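Local coordinates for beta-agarase D (Zobellia galactanivorans, PDB 4ASM), which hydrolyses the beta-1,4 linkages of agarose at random positions along the chain, with retention of the anomeric configuration, at residues D33-T38 / D354-Y359; P76-Q81 / E117-C122; F134-V139 / T220-V225; S144-D149 / V325-W330. All blocks are in the same frame, centred on the assembly; numbering follows the deposited sequence. Where two conformers were deposited one is given.

Contact 1 (D33-T38 / D354-Y359); sequences DDFNYT and DWIRVY. With CA (calcium ion), chain B.
Asp34 and Asp354 meet at a calcium site, where the loop 33-38 is tied to residues 354-359 of strand 350-362 in the GH16 catalytic domain. The metal takes the backbone O of Asp34 and both the backbone O and the carboxylate of Asp354. The OD1 of Asp354 lies 2.4 Å from the calcium ion, and Asn36 adds its amide OD1 at 2.5 Å. A water, Asp9 and the carbonyl of Gly89 complete the shell. The calcium thus holds the O of Asp34 and the O of Asp354 only 2.8 Å apart. The CG of Asp354 is anti to the backbone N (chi1 -175°), beside its own carbonyl carbon, which lets O and OD1 both bind the calcium. Asp354 OD2 is paired with Arg138. Next to the site, Asp33 and Ile356 form a single antiparallel bridge with two nearly straight bonds; Asp33 N reaches Ile356 O at 2.9 Å. Asp33 OD1 accepts from Phe35 N in an Asx turn. The Phe35 ring turns its edge to the O of Asp354, and its CE2 lies 3.9 Å from Ile356 CG2. Replacing Phe35 by an alanine would probably open a gap beside Ile356 and leave the loop less tightly packed against the strand. Leu91 of strand 90-96 also touches the Phe35 ring. Trp56 of strand 56-57 packs on Ile356, and strand 133-140 runs antiparallel beside strand 350-362.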
# COMPACT_ATOMS: atom_id res chain seq x y z
N ASP A 33 -15.87 -2.49 -6.47
CA ASP A 33 -15.89 -2.23 -7.89
C ASP A 33 -15.18 -3.35 -8.65
O ASP A 33 -14.00 -3.64 -8.38
CB ASP A 33 -15.20 -0.88 -8.19
CG ASP A 33 -15.55 -0.32 -9.55
OD1 ASP A 33 -16.08 -1.10 -10.39
OD2 ASP A 33 -15.29 0.87 -9.77
N ASP A 34 -15.87 -4.01 -9.58
CA ASP A 34 -15.18 -4.96 -10.45
C ASP A 34 -14.79 -4.43 -11.83
O ASP A 34 -14.37 -5.21 -12.70
CB ASP A 34 -15.86 -6.36 -10.50
CG ASP A 34 -17.28 -6.34 -11.01
OD1 ASP A 34 -17.80 -5.25 -11.35
OD2 ASP A 34 -17.88 -7.46 -11.05
N PHE A 35 -14.90 -3.11 -12.01
CA PHE A 35 -14.25 -2.38 -13.13
C PHE A 35 -14.57 -2.92 -14.52
O PHE A 35 -13.69 -2.99 -15.37
CB PHE A 35 -12.72 -2.37 -12.94
CG PHE A 35 -12.25 -1.63 -11.71
CD1 PHE A 35 -12.52 -0.27 -11.57
CD2 PHE A 35 -11.50 -2.27 -10.71
CE1 PHE A 35 -12.09 0.44 -10.46
CE2 PHE A 35 -11.05 -1.55 -9.59
CZ PHE A 35 -11.35 -0.22 -9.46
N ASN A 36 -15.84 -3.23 -14.78
CA ASN A 36 -16.19 -3.86 -16.06
C ASN A 36 -16.85 -2.91 -17.08
O ASN A 36 -17.22 -3.30 -18.20
CB ASN A 36 -16.98 -5.14 -15.81
CG ASN A 36 -16.12 -6.21 -15.14
OD1 ASN A 36 -14.87 -6.20 -15.28
ND2 ASN A 36 -16.74 -7.11 -14.39
N TYR A 37 -16.88 -1.65 -16.69
CA TYR A 37 -17.47 -0.57 -17.46
C TYR A 37 -16.37 0.18 -18.20
O TYR A 37 -15.18 -0.16 -18.11
CB TYR A 37 -18.23 0.36 -16.50
CG TYR A 37 -17.42 0.86 -15.31
CD1 TYR A 37 -17.32 0.10 -14.14
CD2 TYR A 37 -16.76 2.09 -15.37
CE1 TYR A 37 -16.56 0.57 -13.05
CE2 TYR A 37 -16.00 2.54 -14.31
CZ TYR A 37 -15.93 1.79 -13.16
OH TYR A 37 -15.17 2.27 -12.10
N THR A 38 -16.78 1.21 -18.95
CA THR A 38 -15.85 2.07 -19.65
C THR A 38 -15.75 3.41 -18.94
O THR A 38 -16.77 4.04 -18.64
CB THR A 38 -16.26 2.25 -21.14
OG1 THR A 38 -16.17 0.98 -21.80
CG2 THR A 38 -15.35 3.26 -21.85
N ASP A 354 -8.29 -5.84 -11.67
CA ASP A 354 -9.49 -6.52 -12.14
C ASP A 354 -10.69 -6.17 -11.27
O ASP A 354 -11.80 -5.94 -11.79
CB ASP A 354 -9.20 -8.02 -12.12
CG ASP A 354 -10.32 -8.88 -12.71
OD1 ASP A 354 -11.25 -8.36 -13.38
OD2 ASP A 354 -10.24 -10.11 -12.51
N TRP A 355 -10.47 -6.14 -9.96
CA TRP A 355 -11.53 -5.82 -9.02
C TRP A 355 -10.97 -5.47 -7.66
O TRP A 355 -9.86 -5.87 -7.31
CB TRP A 355 -12.55 -6.95 -8.91
CG TRP A 355 -12.05 -8.36 -8.63
CD1 TRP A 355 -11.98 -9.37 -9.54
CD2 TRP A 355 -11.66 -8.94 -7.36
NE1 TRP A 355 -11.55 -10.53 -8.94
CE2 TRP A 355 -11.35 -10.30 -7.60
CE3 TRP A 355 -11.52 -8.44 -6.05
CZ2 TRP A 355 -10.92 -11.17 -6.59
CZ3 TRP A 355 -11.08 -9.31 -5.04
CH2 TRP A 355 -10.80 -10.67 -5.32
N ILE A 356 -11.76 -4.73 -6.90
CA ILE A 356 -11.50 -4.48 -5.49
C ILE A 356 -12.82 -4.62 -4.74
O ILE A 356 -13.84 -4.03 -5.13
CB ILE A 356 -10.80 -3.10 -5.27
CG1 ILE A 356 -10.39 -2.92 -3.80
CG2 ILE A 356 -11.67 -1.95 -5.80
CD1 ILE A 356 -9.49 -1.72 -3.59
N ARG A 357 -12.80 -5.44 -3.69
CA ARG A 357 -14.00 -5.70 -2.92
C ARG A 357 -13.78 -5.32 -1.46
O ARG A 357 -12.66 -5.44 -0.93
CB ARG A 357 -14.42 -7.18 -3.05
CG ARG A 357 -13.46 -8.19 -2.46
CD ARG A 357 -13.93 -9.60 -2.83
NE ARG A 357 -13.01 -10.63 -2.37
CZ ARG A 357 -13.33 -11.92 -2.29
NH1 ARG A 357 -14.57 -12.32 -2.61
NH2 ARG A 357 -12.42 -12.80 -1.93
N VAL A 358 -14.86 -4.89 -0.82
CA VAL A 358 -14.81 -4.40 0.55
C VAL A 358 -15.94 -5.08 1.30
O VAL A 358 -17.09 -5.04 0.84
CB VAL A 358 -15.00 -2.87 0.58
CG1 VAL A 358 -15.00 -2.37 2.01
CG2 VAL A 358 -13.91 -2.18 -0.24
N TYR A 359 -15.62 -5.70 2.44
CA TYR A 359 -16.63 -6.33 3.31
C TYR A 359 -16.51 -5.84 4.74
O TYR A 359 -15.44 -5.42 5.19
CB TYR A 359 -16.45 -7.85 3.33
CG TYR A 359 -16.62 -8.56 2.02
CD1 TYR A 359 -17.87 -9.04 1.60
CD2 TYR A 359 -15.51 -8.82 1.21
CE1 TYR A 359 -17.99 -9.73 0.38
CE2 TYR A 359 -15.63 -9.49 0.02
CZ TYR A 359 -16.87 -9.95 -0.41
OH TYR A 359 -16.95 -10.63 -1.60
CA CA B . -13.03 -6.85 -13.74
O HOH W 1 -12.94 -8.32 -15.67

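Contact 2 (P76-Q81 / E117-C122)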
# COMPACT_ATOMS: atom_id res chain seq x y z
N PRO A 76 10.18 12.16 -7.78
CA PRO A 76 9.91 12.88 -9.01
C PRO A 76 8.57 12.46 -9.64
O PRO A 76 8.37 12.63 -10.85
CB PRO A 76 11.11 12.47 -9.88
CG PRO A 76 11.27 11.02 -9.53
CD PRO A 76 11.00 10.95 -8.03
N THR A 77 7.64 11.93 -8.83
CA THR A 77 6.29 11.62 -9.32
C THR A 77 5.47 12.89 -9.54
O THR A 77 5.51 13.81 -8.73
CB THR A 77 5.52 10.78 -8.30
OG1 THR A 77 6.29 9.62 -7.98
CG2 THR A 77 4.13 10.34 -8.83
N LYS A 78 4.75 12.93 -10.67
CA LYS A 78 3.68 13.92 -10.85
C LYS A 78 2.40 13.19 -11.20
O LYS A 78 2.24 12.68 -12.32
CB LYS A 78 4.02 14.96 -11.91
CG LYS A 78 2.95 16.10 -11.93
CD LYS A 78 2.83 16.78 -13.27
CE LYS A 78 2.10 15.91 -14.30
NZ LYS A 78 1.75 16.68 -15.54
N TRP A 79 1.47 13.13 -10.25
CA TRP A 79 0.20 12.49 -10.54
C TRP A 79 -0.59 13.29 -11.57
O TRP A 79 -0.60 14.54 -11.55
CB TRP A 79 -0.61 12.28 -9.27
CG TRP A 79 -0.04 11.22 -8.38
CD1 TRP A 79 0.49 10.02 -8.76
CD2 TRP A 79 0.03 11.28 -6.97
NE1 TRP A 79 0.90 9.31 -7.65
CE2 TRP A 79 0.63 10.06 -6.53
CE3 TRP A 79 -0.35 12.23 -6.02
CZ2 TRP A 79 0.86 9.79 -5.19
CZ3 TRP A 79 -0.14 11.95 -4.69
CH2 TRP A 79 0.45 10.74 -4.28
N MET A 80 -1.21 12.57 -12.49
CA MET A 80 -1.88 13.17 -13.64
C MET A 80 -3.27 12.55 -13.83
O MET A 80 -3.43 11.32 -13.85
CB MET A 80 -1.05 12.99 -14.90
CG MET A 80 -1.43 14.00 -15.98
SD MET A 80 -0.34 13.89 -17.37
CE MET A 80 -1.20 14.98 -18.47
N GLN A 81 -4.26 13.42 -14.00
CA GLN A 81 -5.64 12.97 -14.12
C GLN A 81 -5.82 11.97 -15.25
O GLN A 81 -6.57 10.99 -15.10
CB GLN A 81 -6.59 14.15 -14.31
CG GLN A 81 -7.17 14.74 -13.01
CD GLN A 81 -6.10 15.29 -12.07
OE1 GLN A 81 -5.63 16.41 -12.23
NE2 GLN A 81 -5.70 14.48 -11.08
N GLU A 117 11.01 13.32 -14.46
CA GLU A 117 9.67 13.30 -13.87
C GLU A 117 8.87 12.11 -14.37
O GLU A 117 8.85 11.82 -15.56
CB GLU A 117 8.91 14.59 -14.17
CG GLU A 117 7.51 14.59 -13.58
CD GLU A 117 6.85 15.95 -13.61
OE1 GLU A 117 7.35 16.87 -12.93
OE2 GLU A 117 5.82 16.07 -14.30
N THR A 118 8.21 11.43 -13.46
CA THR A 118 7.37 10.29 -13.81
C THR A 118 5.92 10.67 -13.61
O THR A 118 5.46 10.87 -12.48
CB THR A 118 7.71 9.06 -12.98
OG1 THR A 118 9.08 8.72 -13.21
CG2 THR A 118 6.83 7.89 -13.42
N ARG A 119 5.19 10.75 -14.72
CA ARG A 119 3.77 11.04 -14.67
C ARG A 119 3.06 9.74 -14.33
O ARG A 119 3.43 8.69 -14.84
CB ARG A 119 3.29 11.56 -16.03
CG ARG A 119 4.12 12.75 -16.55
CD ARG A 119 3.46 13.42 -17.77
NE ARG A 119 3.14 12.47 -18.84
CZ ARG A 119 2.47 12.78 -19.94
NH1 ARG A 119 2.07 14.04 -20.14
NH2 ARG A 119 2.21 11.84 -20.84
N ALA A 120 2.05 9.81 -13.47
CA ALA A 120 1.39 8.57 -13.00
C ALA A 120 -0.04 8.83 -12.54
O ALA A 120 -0.34 9.90 -12.05
CB ALA A 120 2.20 7.97 -11.85
N GLY A 121 -0.88 7.82 -12.60
CA GLY A 121 -2.25 8.01 -12.13
C GLY A 121 -2.41 7.79 -10.63
O GLY A 121 -1.60 7.10 -9.99
N CYS A 122 -3.48 8.35 -10.08
CA CYS A 122 -3.82 8.22 -8.67
C CYS A 122 -5.31 8.41 -8.56
O CYS A 122 -5.84 9.39 -9.11
CB CYS A 122 -3.09 9.29 -7.85
SG CYS A 122 -3.29 9.11 -6.06
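Trp79 lies against Cys122 where the short strand 77-79 pairs in parallel with residues 118-120 of strand 112-125 in the GH16 catalytic domain. Its CB sits 3.7 Å from the O of Ala120. The CG is beside the backbone N (chi1 -71°), and from there the indole turns one face to Cys122. Cys122 CB stands over that face, 3.6 Å from Trp79 CG, in a CH-pi contact with the five-membered ring. CD1 has the O of Ala120 at the ring edge. Further out, the SG of Cys122 lies over the six-membered ring, a sulfur-aromatic contact. At the polar corner, NE1 donates to the O of Val325. The indole also reaches Glu326, a probable substrate-binding residue, so the pair probably borders the substrate cleft. Four backbone bonds join the strands, among them Met80 N to Ala120 O at 2.8 Å. On the face of Lys78 and Arg119, one of two conformers of Glu117 crosses Lys78 obliquely, with OE2 against CB and CD. Arg119, whose NE is bonded to Ser96, runs side by side with Met80, itself probably part of the substrate site. The thioether SD of Met80 lies over one face of the guanidinium, 3.7 Å from Arg119 NH1.

Contact 3 (F134-V139 / T220-V225)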
# COMPACT_ATOMS: atom_id res chain seq x y z
N PHE A 134 -12.62 -5.52 5.69
CA PHE A 134 -11.68 -6.28 4.85
C PHE A 134 -11.70 -5.73 3.42
O PHE A 134 -12.77 -5.58 2.82
CB PHE A 134 -12.06 -7.77 4.87
CG PHE A 134 -11.26 -8.62 3.92
CD1 PHE A 134 -9.91 -8.85 4.15
CD2 PHE A 134 -11.87 -9.20 2.81
CE1 PHE A 134 -9.17 -9.63 3.27
CE2 PHE A 134 -11.15 -9.98 1.92
CZ PHE A 134 -9.79 -10.19 2.16
N VAL A 135 -10.52 -5.40 2.91
CA VAL A 135 -10.39 -4.83 1.56
C VAL A 135 -9.44 -5.73 0.79
O VAL A 135 -8.33 -5.97 1.24
CB VAL A 135 -9.82 -3.37 1.60
CG1 VAL A 135 -9.79 -2.75 0.19
CG2 VAL A 135 -10.65 -2.49 2.55
N GLU A 136 -9.87 -6.20 -0.38
CA GLU A 136 -9.03 -7.08 -1.19
C GLU A 136 -9.14 -6.76 -2.67
O GLU A 136 -10.25 -6.48 -3.15
CB GLU A 136 -9.44 -8.56 -0.95
CG GLU A 136 -8.55 -9.59 -1.66
CD GLU A 136 -9.11 -10.98 -1.62
OE1 GLU A 136 -10.35 -11.13 -1.69
OE2 GLU A 136 -8.32 -11.94 -1.52
N ALA A 137 -8.02 -6.82 -3.39
CA ALA A 137 -8.00 -6.55 -4.82
C ALA A 137 -7.35 -7.68 -5.59
O ALA A 137 -6.46 -8.36 -5.08
CB ALA A 137 -7.28 -5.24 -5.12
N ARG A 138 -7.81 -7.87 -6.83
CA ARG A 138 -7.11 -8.74 -7.77
C ARG A 138 -6.40 -7.81 -8.74
O ARG A 138 -7.03 -6.99 -9.41
CB ARG A 138 -8.06 -9.69 -8.50
CG ARG A 138 -7.34 -10.64 -9.43
CD ARG A 138 -8.30 -11.74 -9.94
NE ARG A 138 -7.56 -12.73 -10.72
CZ ARG A 138 -7.41 -12.70 -12.04
NH1 ARG A 138 -7.97 -11.74 -12.77
NH2 ARG A 138 -6.68 -13.64 -12.65
N VAL A 139 -5.08 -7.94 -8.81
CA VAL A 139 -4.24 -6.94 -9.45
C VAL A 139 -3.06 -7.57 -10.18
O VAL A 139 -2.43 -8.49 -9.64
CB VAL A 139 -3.74 -5.90 -8.41
CG1 VAL A 139 -3.06 -6.58 -7.20
CG2 VAL A 139 -2.84 -4.85 -9.06
N THR A 220 -0.48 -11.65 -11.72
CA THR A 220 -1.72 -11.21 -11.10
C THR A 220 -2.00 -11.99 -9.83
O THR A 220 -1.98 -13.24 -9.80
CB THR A 220 -2.94 -10.89 -12.04
OG1 THR A 220 -4.20 -11.46 -11.59
CG2 THR A 220 -2.63 -11.00 -13.49
N ILE A 221 -2.21 -11.22 -8.78
CA ILE A 221 -2.36 -11.75 -7.44
C ILE A 221 -3.66 -11.21 -6.85
O ILE A 221 -4.21 -10.20 -7.33
CB ILE A 221 -1.16 -11.35 -6.53
CG1 ILE A 221 -1.06 -9.83 -6.34
CG2 ILE A 221 0.17 -11.88 -7.10
CD1 ILE A 221 -0.01 -9.46 -5.25
N ARG A 222 -4.15 -11.86 -5.80
CA ARG A 222 -5.14 -11.26 -4.92
C ARG A 222 -4.41 -10.83 -3.66
O ARG A 222 -3.63 -11.60 -3.09
CB ARG A 222 -6.22 -12.27 -4.54
CG ARG A 222 -7.14 -12.62 -5.66
CD ARG A 222 -8.32 -13.35 -5.08
NE ARG A 222 -8.02 -14.73 -4.68
CZ ARG A 222 -8.27 -15.27 -3.47
NH1 ARG A 222 -8.78 -14.58 -2.45
NH2 ARG A 222 -8.00 -16.55 -3.30
N ILE A 223 -4.64 -9.60 -3.23
CA ILE A 223 -3.98 -9.12 -2.01
C ILE A 223 -4.98 -8.28 -1.22
O ILE A 223 -5.70 -7.46 -1.79
CB ILE A 223 -2.66 -8.37 -2.33
CG1 ILE A 223 -1.92 -7.94 -1.05
CG2 ILE A 223 -2.89 -7.20 -3.28
CD1 ILE A 223 -0.45 -7.60 -1.32
N GLY A 224 -4.99 -8.47 0.09
CA GLY A 224 -5.98 -7.78 0.92
C GLY A 224 -5.51 -7.60 2.33
O GLY A 224 -4.58 -8.27 2.78
N VAL A 225 -6.16 -6.67 3.02
CA VAL A 225 -5.95 -6.47 4.45
C VAL A 225 -7.27 -6.57 5.20
O VAL A 225 -8.28 -5.99 4.77
CB VAL A 225 -5.24 -5.12 4.75
CG1 VAL A 225 -4.94 -4.97 6.23
CG2 VAL A 225 -3.96 -5.06 4.04
O HOH W 2 -5.75 -12.72 -0.86
O HOH W 3 -4.39 -15.00 -10.88
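Glu136 and Arg222 form a salt bridge on one face of an antiparallel strand pair in the beta-sandwich of this GH16 domain. Arg222 NH1 donates to Glu136 OE2 at 2.8 Å, but the bond is bent, with an angle of 130° at the hydrogen. It arrives on the syn side of OE2, while the carboxylate and guanidinium planes stand 75° apart. A water also donates to OE2, and OE1 is paired with Arg357. The carboxylate is therefore held between two arginines and probably stays ionised. An alanine in place of Glu136 would remove this carboxylate and is likely to leave Arg222 and Arg357 without their shared countercharge. Arg138, paired with Asp354, lays its guanidinium face over Thr220 OG1 at 3.5 Å from NH2, with no hydrogen bond. A water links Arg138 NH2 to the O of Thr220. Six backbone bonds join the strands in a regular ladder, for instance Ala137 N to Ile223 O at 2.9 Å. Gly224 suits its place opposite Glu136: the two CA atoms are 3.8 Å apart, and a side chain there would collide with Glu136 CB. The other face is apolar and packs on Ile163 and Met164 of strand 159-166. There Val139 CG1, set between its backbone N and carbonyl carbon (chi1 53°), meets Ile221 CG1 at 3.9 Å and Ile223 CG2 at 4.0 Å.

Contact 4 (S144-D149 / V325-W330). With IMD (imidazole), chain C.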
# COMPACT_ATOMS: atom_id res chain seq x y z
N SER A 144 7.59 -3.26 -13.50
CA SER A 144 8.27 -1.97 -13.48
C SER A 144 8.93 -1.81 -12.13
O SER A 144 8.50 -2.40 -11.15
CB SER A 144 7.24 -0.84 -13.60
OG SER A 144 7.85 0.43 -13.63
N THR A 145 10.00 -1.00 -12.09
CA THR A 145 10.64 -0.70 -10.82
C THR A 145 9.85 0.33 -10.01
O THR A 145 10.18 0.60 -8.86
CB THR A 145 12.06 -0.17 -11.03
OG1 THR A 145 11.98 1.04 -11.80
CG2 THR A 145 12.88 -1.19 -11.83
N LEU A 146 8.82 0.93 -10.62
CA LEU A 146 7.88 1.81 -9.91
C LEU A 146 7.04 1.04 -8.91
O LEU A 146 6.90 -0.19 -9.00
CB LEU A 146 6.91 2.46 -10.90
CG LEU A 146 7.56 3.40 -11.90
CD1 LEU A 146 6.55 3.75 -12.99
CD2 LEU A 146 8.09 4.67 -11.24
N ALA A 147 6.46 1.78 -7.96
CA ALA A 147 5.60 1.18 -6.94
C ALA A 147 4.18 1.00 -7.46
O ALA A 147 3.56 1.95 -7.96
CB ALA A 147 5.57 2.07 -5.70
N SER A 148 3.69 -0.24 -7.34
CA SER A 148 2.28 -0.59 -7.53
C SER A 148 1.64 -0.52 -6.15
O SER A 148 2.02 -1.29 -5.25
CB SER A 148 2.16 -2.01 -8.09
OG SER A 148 2.73 -2.09 -9.39
N ASP A 149 0.70 0.43 -5.97
CA ASP A 149 0.18 0.76 -4.64
C ASP A 149 -1.33 0.64 -4.53
O ASP A 149 -2.07 1.20 -5.37
CB ASP A 149 0.51 2.22 -4.25
CG ASP A 149 2.00 2.51 -4.18
OD1 ASP A 149 2.78 1.63 -3.75
OD2 ASP A 149 2.37 3.68 -4.51
N VAL A 325 0.25 4.67 -8.77
CA VAL A 325 1.61 4.29 -9.09
C VAL A 325 2.50 5.44 -8.57
O VAL A 325 2.11 6.60 -8.65
CB VAL A 325 1.75 4.09 -10.61
CG1 VAL A 325 3.23 4.14 -11.08
CG2 VAL A 325 1.05 2.77 -11.01
N GLU A 326 3.68 5.10 -8.05
CA GLU A 326 4.62 6.10 -7.52
C GLU A 326 6.05 5.82 -7.92
O GLU A 326 6.48 4.67 -7.91
CB GLU A 326 4.56 6.17 -5.99
CG GLU A 326 3.24 6.70 -5.48
CD GLU A 326 3.14 6.66 -3.96
OE1 GLU A 326 4.16 6.37 -3.28
OE2 GLU A 326 2.04 6.96 -3.44
N ASP A 327 6.77 6.90 -8.22
CA ASP A 327 8.22 6.92 -8.31
C ASP A 327 8.72 7.55 -7.01
O ASP A 327 8.77 8.77 -6.87
CB ASP A 327 8.62 7.76 -9.54
CG ASP A 327 10.07 7.56 -9.95
OD1 ASP A 327 10.86 7.06 -9.13
OD2 ASP A 327 10.42 7.92 -11.09
N GLN A 328 9.05 6.71 -6.03
CA GLN A 328 9.39 7.22 -4.69
C GLN A 328 10.81 7.77 -4.62
O GLN A 328 11.69 7.35 -5.38
CB GLN A 328 9.13 6.14 -3.63
CG GLN A 328 7.65 5.72 -3.65
CD GLN A 328 7.30 4.61 -2.68
OE1 GLN A 328 6.11 4.32 -2.43
NE2 GLN A 328 8.30 3.96 -2.15
N SER A 329 11.04 8.69 -3.69
CA SER A 329 12.33 9.35 -3.60
C SER A 329 13.50 8.40 -3.48
O SER A 329 14.50 8.57 -4.17
CB SER A 329 12.36 10.33 -2.42
OG SER A 329 11.34 11.30 -2.55
N TRP A 330 13.39 7.40 -2.60
CA TRP A 330 14.52 6.47 -2.37
C TRP A 330 14.87 5.67 -3.64
O TRP A 330 16.06 5.48 -3.96
CB TRP A 330 14.25 5.56 -1.15
CG TRP A 330 13.17 4.51 -1.38
CD1 TRP A 330 11.85 4.73 -1.58
CD2 TRP A 330 13.37 3.09 -1.47
NE1 TRP A 330 11.18 3.53 -1.75
CE2 TRP A 330 12.10 2.51 -1.70
CE3 TRP A 330 14.50 2.26 -1.37
CZ2 TRP A 330 11.93 1.13 -1.83
CZ3 TRP A 330 14.33 0.89 -1.50
CH2 TRP A 330 13.05 0.34 -1.74
N1 IMD C . 1.84 4.57 0.77
C2 IMD C . 1.69 5.57 -0.11
N3 IMD C . 2.26 5.20 -1.28
C4 IMD C . 2.78 3.96 -1.14
C5 IMD C . 2.51 3.56 0.16
O HOH W 4 10.63 3.68 -8.73
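Glu326 OE2 is gripped by two donors beside Asp149, at the cleft of the GH16 beta-sandwich. N3 of a bound imidazole, probably from the crystallisation liquor, donates to OE2 at 2.8 Å in a nearly straight bond. Asn324 ND2 is the second donor. The imidazole also bonds to Glu160, the probable nucleophile, and Glu326 is itself a probable substrate ligand, so the imidazole sits in the likely active site. The side chains of Asp149 and Glu326 cross at about a right angle, their carboxylate planes 72° apart. Asp149 OD2 lies 3.5 Å from Glu326 OE1, with no hydrogen bond between them. Glu326 CG is beside its backbone N (chi1 -67°), and the chain then runs extended to the imidazole. Behind it, strands 147-153 and 320-326 pair antiparallel. Ala147 N donates to Glu326 O at 2.9 Å, in the carbonyl plane, and Glu326 N returns a bond to Ala147 O on a lone pair. Asp327 OD2 is bonded to Thr118, and a water links Thr145 O to Asp327 OD1, the second bond weak. Leu146 crosses Val325 at about a right angle with CD1 against CG1. Its other methyl, Leu146 CD2, rests on Asp327 CB at 3.6 Å.

All four contacts lie in the one GH16 catalytic domain. Contact 1 joins the early loop 33-38 to strand 350-362 near the end of the chain, so the other three are nested within it. Contact 2 closes before contacts 3 and 4 open, and those two alternate along the chain. Contacts 1 and 3 have centres about 11 Å apart and touch through neighbouring strands 350-362 and 133-140, on the calcium side. Contacts 2 and 4, about 10 Å apart between centres, touch where Asp327, just after strand 320-326, meets Thr77 and Thr118. Both include probable substrate-binding residues (Met80, Gln81, Glu326). The calcium lies well away from the imidazole, though its ligand Gly89 belongs to a probable substrate-binding stretch.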